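Side-chain contacts in alginate biosynthesis protein AlgX (Pseudomonas aeruginosa, PDB 4KNC), which takes part in O-acetylation of the exopolysaccharide alginate and protects the polymer from degradation while it crosses the periplasm: residues A[78-83]-A[168-173]; A[174-179]-A[235-240]; A[22-27]-A[47-52]. All blocks are in the same frame, centred on the assembly; numbering follows the deposited sequence.

Interaction 1: A[78-83]-A[168-173]; sequences GIELVV and KQVPGF
Val170 pushes its CG1 methyl against the inner part of the Glu80 side chain, 3.6 Å from Glu80 CB and equally near its CG, and this is the tight half of the contact. CG1 is there because it stands anti to Val170's own backbone N (chi1 -179°); the two side chains then slide past each other in opposite directions. The other methyl, Val170 CG2, faces Val82 CG2 at 4.2 Å, a looser apolar touch two residues further along the strand. No hydrogen bond joins the two segments, so the acidic residue serves its neighbour here through its methylenes.

Toward the surface the fit slackens. Glu80 bends at chi2 (-81°), and its side chain crosses that of Pro171 at about a right angle, with OE2 4.1 Å from Pro171 CG. The proline is exposed, whereas Glu80, Val82 and Val170 are buried. The carboxylate is held from outside the pair: OE1 is hydrogen-bonded to Trp127 NE1, and OE2 has a weak, long ion pair with Lys75. A type II turn from Val170 to Phe173, closed by Phe173 N to Val170 O at 2.9 Å, holds both contact residues of this segment, with Gly172 at positive phi.

In the fold, the contact joins an outermost strand of the parallel sheet, 80-85, to the chain leaving helix 153-169. Strand 293-298 pairs with 80-85 and offers Ile293 to both Val82 and Val170, Leu167 of the helix also touches Val82, and the loop residue Trp127 packs on Val82 and Pro171.

Interaction 2: A[174-179]-A[235-240]; sequences EEIPKK and PQIALV
Ile176 reaches over two consecutive residues of the other segment, Gln236 and Ile237, and does so with different atoms. Its CG1 lies 3.9 Å from Gln236 CB, while the terminal CD1 goes on to Ile237, 3.9 Å from CG1 of that residue and 4.0 Å from its CD1. Ile176 CG1 stands anti to the carbonyl carbon (chi1 -66°) and CD1 continues the extended chain, which is how a single branch spans both partners; it meets Ile237 at about a right angle. Beside it, the ring of Pro177 sets CD 3.8 Å from Gln236 CG, again with the side chains at roughly a right angle. All four residues are buried.

One step outward, the ends of Gln236 explain why its methylenes face the contact. The chain bends at chi2 (-63°), and the amide turns away from the other segment: OE1 accepts a hydrogen bond from Lys292 NZ and NE2 donates to the backbone O of Asn234. Ile237 opens strand 237-240, which runs parallel between strands 293-298 and 263-265, and Ile293 and Ile263 give Ile176 and Ile237, respectively, further apolar neighbours. On the loop side, Lys178 folds back along its own chain, where its NZ is hydrogen-bonded to Phe173 O and more weakly to Glu174 O (3.2 Å), and it makes a cation-pi contact with the Phe173 ring.

Nothing polar passes between the two segments. What joins them is hydrocarbon packing alone, seating the loop ahead of strand 180-191 on the start of a sheet strand, while each end of the buried glutamine amide has a hydrogen-bond partner, Lys292 at OE1 and Asn234 at NE2, at the side of the apolar contact.

Interaction 3: A[22-27]-A[47-52]; sequences AYDSRY and FRTTYD
Asp24 turns its CG anti to the carbonyl carbon (chi1 -72°), and Thr49 places OG1 between its backbone N and carbonyl carbon (chi1 52°), which brings the carboxylate and the hydroxyl into the gap between the segments, their side chains crossing at a slant. They come no nearer than 4.2 Å, Asp24 OD1 to Thr49 OG1, too far for a direct hydrogen bond. At the other carboxylate oxygen, OD2 lies 4.5 Å from Thr50 CG2, a marginal touch on the surface.

His37 bridges the gap: its ND1 is hydrogen-bonded to Asp24 OD1 and its backbone N to Thr49 OG1, while Thr50 OG1 bonds to Thr36 O. Behind the threonines, the turn is held internally. Arg48 N meets Asp52 OD2 at 2.8 Å, almost straight (178°) but from above the carboxylate plane, and Arg48 grips the same carboxylate side-on, NH2 reaching OD1 on its syn side at 2.9 Å. Tyr51 CB sits 3.3 Å above the centre of the guanidinium, and Arg89 adds a second salt bridge to Asp52, at OD2.

Joining the short 3-10 segment around Asp24 to the end of strand 46-48 is thus largely indirect work. Asp24 and Thr49 share a histidine in place of a bond of their own, and the negative charge of Asp24 would probably favour a proton on His37 ND1, though solvent at this surface would weaken the effect.

From the N terminus, interaction 3 comes first: 22-27 meets 47-52 across a short intervening chain that holds strand 38-40, bringing the early loop to the end of the small antiparallel hairpin. Interaction 1 then closes a long excursion, about half of it helix, from strand 80-85 to the chain after helix 153-169. Interaction 2 begins at the very next residue and returns at 235-240, after strands 180-191 and 210-220. The three follow in series, none nested or crossed. Interactions 1 and 2 touch through Phe173, whose ring packs on Ile237, and both reach the parallel sheet of the SGNH hydrolase-like domain; interaction 3 lies on the opposite side of the chain's centre, its centre about 38 Å from that of interaction 1.

Interaction 1: A[78-83]-A[168-173]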
loop_
_atom_site.group_PDB
_atom_site.type_symbol
_atom_site.label_atom_id
_atom_site.label_comp_id
_atom_site.label_asym_id
_atom_site.label_seq_id
_atom_site.Cartn_x
_atom_site.Cartn_y
_atom_site.Cartn_z
ATOM N N GLY A 78 20.225 -2.167 1.407
ATOM C CA GLY A 78 20.336 -2.003 2.850
ATOM C C GLY A 78 19.014 -1.721 3.568
ATOM O O GLY A 78 19.000 -1.096 4.633
ATOM N N ILE A 79 17.908 -2.191 2.993
ATOM C CA ILE A 79 16.579 -1.973 3.572
ATOM C C ILE A 79 15.890 -3.285 3.961
ATOM O O ILE A 79 15.707 -4.175 3.126
ATOM C CB ILE A 79 15.672 -1.194 2.599
ATOM C CG1 ILE A 79 16.405 0.036 2.062
ATOM C CG2 ILE A 79 14.373 -0.775 3.278
ATOM C CD1 ILE A 79 15.711 0.673 0.880
ATOM N N GLU A 80 15.520 -3.401 5.236
ATOM C CA GLU A 80 14.769 -4.558 5.717
ATOM C C GLU A 80 13.286 -4.252 5.557
ATOM O O GLU A 80 12.854 -3.131 5.829
ATOM C CB GLU A 80 15.072 -4.818 7.197
ATOM C CG GLU A 80 16.514 -5.160 7.512
ATOM C CD GLU A 80 16.840 -6.616 7.236
ATOM O OE1 GLU A 80 15.909 -7.450 7.184
ATOM O OE2 GLU A 80 18.027 -6.929 7.063
ATOM N N LEU A 81 12.503 -5.244 5.146
ATOM C CA LEU A 81 11.076 -5.038 4.937
ATOM C C LEU A 81 10.211 -5.684 6.031
ATOM O O LEU A 81 10.369 -6.861 6.352
ATOM C CB LEU A 81 10.657 -5.552 3.549
ATOM C CG LEU A 81 9.191 -5.323 3.145
ATOM C CD1 LEU A 81 8.877 -3.840 3.084
ATOM C CD2 LEU A 81 8.895 -5.983 1.810
ATOM N N VAL A 82 9.305 -4.893 6.602
ATOM C CA VAL A 82 8.309 -5.393 7.535
ATOM C C VAL A 82 6.929 -5.217 6.905
ATOM O O VAL A 82 6.585 -4.113 6.476
ATOM C CB VAL A 82 8.359 -4.606 8.864
ATOM C CG1 VAL A 82 7.193 -4.987 9.771
ATOM C CG2 VAL A 82 9.689 -4.834 9.574
ATOM N N VAL A 83 6.143 -6.291 6.826
ATOM C CA VAL A 83 4.775 -6.167 6.316
ATOM C C VAL A 83 3.744 -6.263 7.447
ATOM O O VAL A 83 3.757 -7.194 8.261
ATOM C CB VAL A 83 4.441 -7.168 5.148
ATOM C CG1 VAL A 83 2.941 -7.348 4.992
ATOM C CG2 VAL A 83 5.033 -6.694 3.816
ATOM N N LYS A 168 12.064 -4.581 16.970
ATOM C CA LYS A 168 13.217 -4.819 17.829
ATOM C C LYS A 168 14.083 -6.009 17.397
ATOM O O LYS A 168 15.257 -6.063 17.744
ATOM C CB LYS A 168 12.784 -4.954 19.294
ATOM C CG LYS A 168 12.300 -3.625 19.892
ATOM C CD LYS A 168 11.687 -3.827 21.271
ATOM C CE LYS A 168 11.196 -2.520 21.872
ATOM N NZ LYS A 168 10.353 -2.773 23.088
ATOM N N GLN A 169 13.521 -6.946 16.634
ATOM C CA GLN A 169 14.282 -8.113 16.153
ATOM C C GLN A 169 15.061 -7.826 14.870
ATOM O O GLN A 169 15.931 -8.608 14.465
ATOM C CB GLN A 169 13.349 -9.304 15.870
ATOM C CG GLN A 169 12.579 -9.855 17.074
ATOM C CD GLN A 169 11.399 -10.727 16.656
ATOM O OE1 GLN A 169 11.185 -10.985 15.465
ATOM N NE2 GLN A 169 10.616 -11.170 17.633
ATOM N N VAL A 170 14.731 -6.725 14.210
ATOM C CA VAL A 170 15.278 -6.452 12.885
ATOM C C VAL A 170 16.761 -6.086 12.946
ATOM O O VAL A 170 17.151 -5.212 13.715
ATOM C CB VAL A 170 14.463 -5.353 12.155
ATOM C CG1 VAL A 170 15.017 -5.086 10.777
ATOM C CG2 VAL A 170 13.015 -5.769 12.047
ATOM N N PRO A 171 17.598 -6.767 12.139
ATOM C CA PRO A 171 19.044 -6.499 12.149
ATOM C C PRO A 171 19.346 -5.009 11.947
ATOM O O PRO A 171 18.810 -4.392 11.031
ATOM C CB PRO A 171 19.561 -7.326 10.965
ATOM C CG PRO A 171 18.576 -8.445 10.825
ATOM C CD PRO A 171 17.241 -7.836 11.186
ATOM N N GLY A 172 20.171 -4.438 12.820
ATOM C CA GLY A 172 20.438 -3.011 12.778
ATOM C C GLY A 172 19.598 -2.129 13.695
ATOM O O GLY A 172 19.954 -0.968 13.914
ATOM N N PHE A 173 18.496 -2.660 14.233
ATOM C CA PHE A 173 17.586 -1.869 15.076
ATOM C C PHE A 173 18.293 -1.203 16.254
ATOM O O PHE A 173 17.892 -0.127 16.701
ATOM C CB PHE A 173 16.395 -2.704 15.591
ATOM C CG PHE A 173 15.373 -1.894 16.373
ATOM C CD1 PHE A 173 14.303 -1.284 15.722
ATOM C CD2 PHE A 173 15.483 -1.746 17.754
ATOM C CE1 PHE A 173 13.371 -0.540 16.429
ATOM C CE2 PHE A 173 14.562 -0.993 18.471
ATOM C CZ PHE A 173 13.494 -0.391 17.806
#

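Interaction 2: A[174-179]-A[235-240]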
loop_
_atom_site.group_PDB
_atom_site.type_symbol
_atom_site.label_atom_id
_atom_site.label_comp_id
_atom_site.label_asym_id
_atom_site.label_seq_id
_atom_site.Cartn_x
_atom_site.Cartn_y
_atom_site.Cartn_z
ATOM N N GLU A 174 19.359 -1.824 16.751
ATOM C CA GLU A 174 20.020 -1.305 17.947
ATOM C C GLU A 174 20.767 0.001 17.686
ATOM O O GLU A 174 20.923 0.826 18.584
ATOM C CB GLU A 174 20.938 -2.361 18.556
ATOM C CG GLU A 174 21.207 -2.155 20.039
ATOM C CD GLU A 174 19.991 -2.434 20.913
ATOM O OE1 GLU A 174 18.932 -2.830 20.375
ATOM O OE2 GLU A 174 20.102 -2.260 22.147
ATOM N N GLU A 175 21.198 0.204 16.445
ATOM C CA GLU A 175 21.948 1.407 16.083
ATOM C C GLU A 175 21.028 2.584 15.775
ATOM O O GLU A 175 21.455 3.740 15.747
ATOM C CB GLU A 175 22.860 1.127 14.878
ATOM C CG GLU A 175 24.171 0.443 15.237
ATOM C CD GLU A 175 23.978 -0.878 15.971
ATOM O OE1 GLU A 175 23.091 -1.665 15.573
ATOM O OE2 GLU A 175 24.715 -1.123 16.953
ATOM N N ILE A 176 19.766 2.281 15.520
ATOM C CA ILE A 176 18.781 3.322 15.252
ATOM C C ILE A 176 18.702 4.259 16.461
ATOM O O ILE A 176 18.742 3.797 17.594
ATOM C CB ILE A 176 17.419 2.676 14.894
ATOM C CG1 ILE A 176 17.555 1.934 13.558
ATOM C CG2 ILE A 176 16.300 3.706 14.835
ATOM C CD1 ILE A 176 16.302 1.233 13.082
ATOM N N PRO A 177 18.649 5.582 16.218
ATOM C CA PRO A 177 18.511 6.565 17.303
ATOM C C PRO A 177 17.296 6.254 18.164
ATOM O O PRO A 177 16.230 5.966 17.619
ATOM C CB PRO A 177 18.252 7.884 16.567
ATOM C CG PRO A 177 18.732 7.694 15.202
ATOM C CD PRO A 177 18.683 6.220 14.890
ATOM N N LYS A 178 17.457 6.315 19.479
ATOM C CA LYS A 178 16.365 6.027 20.399
ATOM C C LYS A 178 15.895 7.310 21.082
ATOM O O LYS A 178 16.701 8.189 21.392
ATOM C CB LYS A 178 16.809 4.998 21.442
ATOM C CG LYS A 178 17.321 3.700 20.843
ATOM C CD LYS A 178 16.370 3.178 19.770
ATOM C CE LYS A 178 16.752 1.779 19.313
ATOM N NZ LYS A 178 17.918 1.794 18.411
ATOM N N LYS A 179 14.586 7.420 21.290
ATOM C CA LYS A 179 13.989 8.563 21.984
ATOM C C LYS A 179 12.858 8.050 22.859
ATOM O O LYS A 179 12.431 6.908 22.722
ATOM C CB LYS A 179 13.414 9.575 20.985
ATOM C CG LYS A 179 14.320 9.912 19.813
ATOM C CD LYS A 179 13.542 10.489 18.641
ATOM C CE LYS A 179 13.140 11.930 18.877
ATOM N NZ LYS A 179 13.875 12.836 17.951
ATOM N N PRO A 235 16.222 9.891 11.490
ATOM C CA PRO A 235 15.219 8.814 11.496
ATOM C C PRO A 235 15.560 7.733 10.481
ATOM O O PRO A 235 16.048 8.042 9.398
ATOM C CB PRO A 235 13.923 9.534 11.094
ATOM C CG PRO A 235 14.127 10.931 11.588
ATOM C CD PRO A 235 15.594 11.211 11.304
ATOM N N GLN A 236 15.292 6.479 10.830
ATOM C CA GLN A 236 15.804 5.344 10.071
ATOM C C GLN A 236 14.701 4.352 9.722
ATOM O O GLN A 236 14.971 3.299 9.136
ATOM C CB GLN A 236 16.885 4.634 10.892
ATOM C CG GLN A 236 18.112 5.496 11.155
ATOM C CD GLN A 236 18.815 5.875 9.869
ATOM O OE1 GLN A 236 18.794 5.118 8.898
ATOM N NE2 GLN A 236 19.426 7.056 9.847
ATOM N N ILE A 237 13.466 4.685 10.105
ATOM C CA ILE A 237 12.305 3.822 9.869
ATOM C C ILE A 237 11.195 4.596 9.149
ATOM O O ILE A 237 10.817 5.681 9.576
ATOM C CB ILE A 237 11.733 3.244 11.186
ATOM C CG1 ILE A 237 12.838 2.553 12.001
ATOM C CG2 ILE A 237 10.596 2.274 10.874
ATOM C CD1 ILE A 237 12.329 1.837 13.253
ATOM N N ALA A 238 10.692 4.029 8.057
ATOM C CA ALA A 238 9.669 4.668 7.241
ATOM C C ALA A 238 8.452 3.779 7.163
ATOM O O ALA A 238 8.566 2.557 7.123
ATOM C CB ALA A 238 10.201 4.939 5.845
ATOM N N LEU A 239 7.285 4.406 7.143
ATOM C CA LEU A 239 6.025 3.702 7.098
ATOM C C LEU A 239 5.302 4.063 5.813
ATOM O O LEU A 239 5.093 5.243 5.516
ATOM C CB LEU A 239 5.173 4.094 8.306
ATOM C CG LEU A 239 3.733 3.589 8.366
ATOM C CD1 LEU A 239 3.662 2.066 8.304
ATOM C CD2 LEU A 239 3.065 4.114 9.625
ATOM N N VAL A 240 4.932 3.051 5.042
ATOM C CA VAL A 240 4.099 3.270 3.869
ATOM C C VAL A 240 2.831 2.454 4.066
ATOM O O VAL A 240 2.883 1.355 4.621
ATOM C CB VAL A 240 4.827 2.928 2.542
ATOM C CG1 VAL A 240 5.922 3.950 2.280
ATOM C CG2 VAL A 240 5.402 1.507 2.565
#

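Interaction 3: A[22-27]-A[47-52]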
loop_
_atom_site.group_PDB
_atom_site.type_symbol
_atom_site.label_atom_id
_atom_site.label_comp_id
_atom_site.label_asym_id
_atom_site.label_seq_id
_atom_site.Cartn_x
_atom_site.Cartn_y
_atom_site.Cartn_z
ATOM N N ALA A 22 -29.182 -8.601 1.627
ATOM C CA ALA A 22 -28.573 -9.931 1.761
ATOM C C ALA A 22 -28.038 -10.551 0.450
ATOM O O ALA A 22 -27.514 -11.650 0.471
ATOM C CB ALA A 22 -29.548 -10.882 2.429
ATOM N N TYR A 23 -28.182 -9.867 -0.687
ATOM C CA TYR A 23 -27.849 -10.489 -1.978
ATOM C C TYR A 23 -26.643 -9.858 -2.640
ATOM O O TYR A 23 -26.639 -8.661 -2.905
ATOM C CB TYR A 23 -29.053 -10.446 -2.932
ATOM C CG TYR A 23 -30.300 -10.953 -2.264
ATOM C CD1 TYR A 23 -30.337 -12.227 -1.714
ATOM C CD2 TYR A 23 -31.424 -10.154 -2.152
ATOM C CE1 TYR A 23 -31.462 -12.691 -1.079
ATOM C CE2 TYR A 23 -32.561 -10.611 -1.517
ATOM C CZ TYR A 23 -32.573 -11.880 -0.984
ATOM O OH TYR A 23 -33.705 -12.344 -0.360
ATOM N N ASP A 24 -25.627 -10.674 -2.916
ATOM C CA ASP A 24 -24.377 -10.170 -3.491
ATOM C C ASP A 24 -24.609 -9.414 -4.785
ATOM O O ASP A 24 -23.928 -8.430 -5.060
ATOM C CB ASP A 24 -23.369 -11.296 -3.719
ATOM C CG ASP A 24 -22.780 -11.822 -2.430
ATOM O OD1 ASP A 24 -23.002 -11.195 -1.377
ATOM O OD2 ASP A 24 -22.085 -12.854 -2.465
ATOM N N SER A 25 -25.593 -9.854 -5.566
ATOM C CA SER A 25 -25.868 -9.217 -6.850
ATOM C C SER A 25 -26.449 -7.807 -6.700
ATOM O O SER A 25 -26.449 -7.022 -7.643
ATOM C CB SER A 25 -26.798 -10.093 -7.685
ATOM O OG SER A 25 -27.902 -10.524 -6.910
ATOM N N ARG A 26 -26.936 -7.479 -5.511
ATOM C CA ARG A 26 -27.441 -6.134 -5.251
ATOM C C ARG A 26 -26.288 -5.119 -5.141
ATOM O O ARG A 26 -26.501 -3.914 -5.263
ATOM C CB ARG A 26 -28.321 -6.141 -3.984
ATOM C CG ARG A 26 -28.886 -4.786 -3.535
ATOM C CD ARG A 26 -29.845 -4.144 -4.570
ATOM N NE ARG A 26 -30.246 -2.801 -4.153
ATOM C CZ ARG A 26 -29.550 -1.695 -4.410
ATOM N NH1 ARG A 26 -28.418 -1.777 -5.099
ATOM N NH2 ARG A 26 -29.984 -0.507 -3.980
ATOM N N TYR A 27 -25.069 -5.613 -4.921
ATOM C CA TYR A 27 -23.893 -4.747 -4.744
ATOM C C TYR A 27 -23.115 -4.628 -6.049
ATOM O O TYR A 27 -21.913 -4.877 -6.088
ATOM C CB TYR A 27 -22.973 -5.276 -3.626
ATOM C CG TYR A 27 -23.641 -5.308 -2.269
ATOM C CD1 TYR A 27 -24.640 -6.238 -1.994
ATOM C CD2 TYR A 27 -23.296 -4.400 -1.270
ATOM C CE1 TYR A 27 -25.287 -6.263 -0.782
ATOM C CE2 TYR A 27 -23.941 -4.418 -0.036
ATOM C CZ TYR A 27 -24.929 -5.362 0.197
ATOM O OH TYR A 27 -25.585 -5.424 1.399
ATOM N N PHE A 47 -21.161 -6.494 9.296
ATOM C CA PHE A 47 -19.989 -7.129 8.707
ATOM C C PHE A 47 -20.223 -7.317 7.219
ATOM O O PHE A 47 -21.357 -7.481 6.787
ATOM C CB PHE A 47 -19.736 -8.493 9.341
ATOM C CG PHE A 47 -19.213 -8.427 10.749
ATOM C CD1 PHE A 47 -20.059 -8.113 11.804
ATOM C CD2 PHE A 47 -17.866 -8.692 11.021
ATOM C CE1 PHE A 47 -19.571 -8.069 13.112
ATOM C CE2 PHE A 47 -17.379 -8.648 12.319
ATOM C CZ PHE A 47 -18.236 -8.332 13.366
ATOM N N ARG A 48 -19.145 -7.291 6.442
ATOM C CA ARG A 48 -19.195 -7.654 5.032
ATOM C C ARG A 48 -18.806 -9.117 4.897
ATOM O O ARG A 48 -17.789 -9.522 5.419
ATOM C CB ARG A 48 -18.212 -6.798 4.241
ATOM C CG ARG A 48 -18.394 -5.301 4.472
ATOM C CD ARG A 48 -17.221 -4.558 3.887
ATOM N NE ARG A 48 -16.011 -4.775 4.674
ATOM C CZ ARG A 48 -14.822 -4.261 4.373
ATOM N NH1 ARG A 48 -14.677 -3.521 3.287
ATOM N NH2 ARG A 48 -13.773 -4.491 5.157
ATOM N N THR A 49 -19.602 -9.904 4.183
ATOM C CA THR A 49 -19.351 -11.336 4.090
ATOM C C THR A 49 -18.054 -11.651 3.336
ATOM O O THR A 49 -17.278 -12.510 3.757
ATOM C CB THR A 49 -20.524 -12.045 3.394
ATOM O OG1 THR A 49 -20.806 -11.379 2.160
ATOM C CG2 THR A 49 -21.781 -11.998 4.266
ATOM N N THR A 50 -17.811 -10.951 2.230
ATOM C CA THR A 50 -16.680 -11.289 1.369
ATOM C C THR A 50 -15.377 -10.660 1.861
ATOM O O THR A 50 -14.307 -11.182 1.610
ATOM C CB THR A 50 -16.911 -10.886 -0.107
ATOM O OG1 THR A 50 -16.860 -9.463 -0.236
ATOM C CG2 THR A 50 -18.273 -11.389 -0.611
ATOM N N TYR A 51 -15.465 -9.531 2.553
ATOM C CA TYR A 51 -14.262 -8.882 3.051
ATOM C C TYR A 51 -13.940 -9.314 4.471
ATOM O O TYR A 51 -12.788 -9.579 4.785
ATOM C CB TYR A 51 -14.408 -7.360 3.025
ATOM C CG TYR A 51 -14.420 -6.758 1.646
ATOM C CD1 TYR A 51 -15.574 -6.786 0.857
ATOM C CD2 TYR A 51 -13.278 -6.163 1.122
ATOM C CE1 TYR A 51 -15.582 -6.222 -0.411
ATOM C CE2 TYR A 51 -13.269 -5.610 -0.141
ATOM C CZ TYR A 51 -14.423 -5.634 -0.906
ATOM O OH TYR A 51 -14.408 -5.068 -2.164
ATOM N N ASP A 52 -14.954 -9.356 5.332
ATOM C CA ASP A 52 -14.723 -9.512 6.768
ATOM C C ASP A 52 -14.801 -10.952 7.209
ATOM O O ASP A 52 -14.137 -11.350 8.172
ATOM C CB ASP A 52 -15.733 -8.705 7.585
ATOM C CG ASP A 52 -15.687 -7.231 7.275
ATOM O OD1 ASP A 52 -14.642 -6.726 6.790
ATOM O OD2 ASP A 52 -16.704 -6.575 7.542
#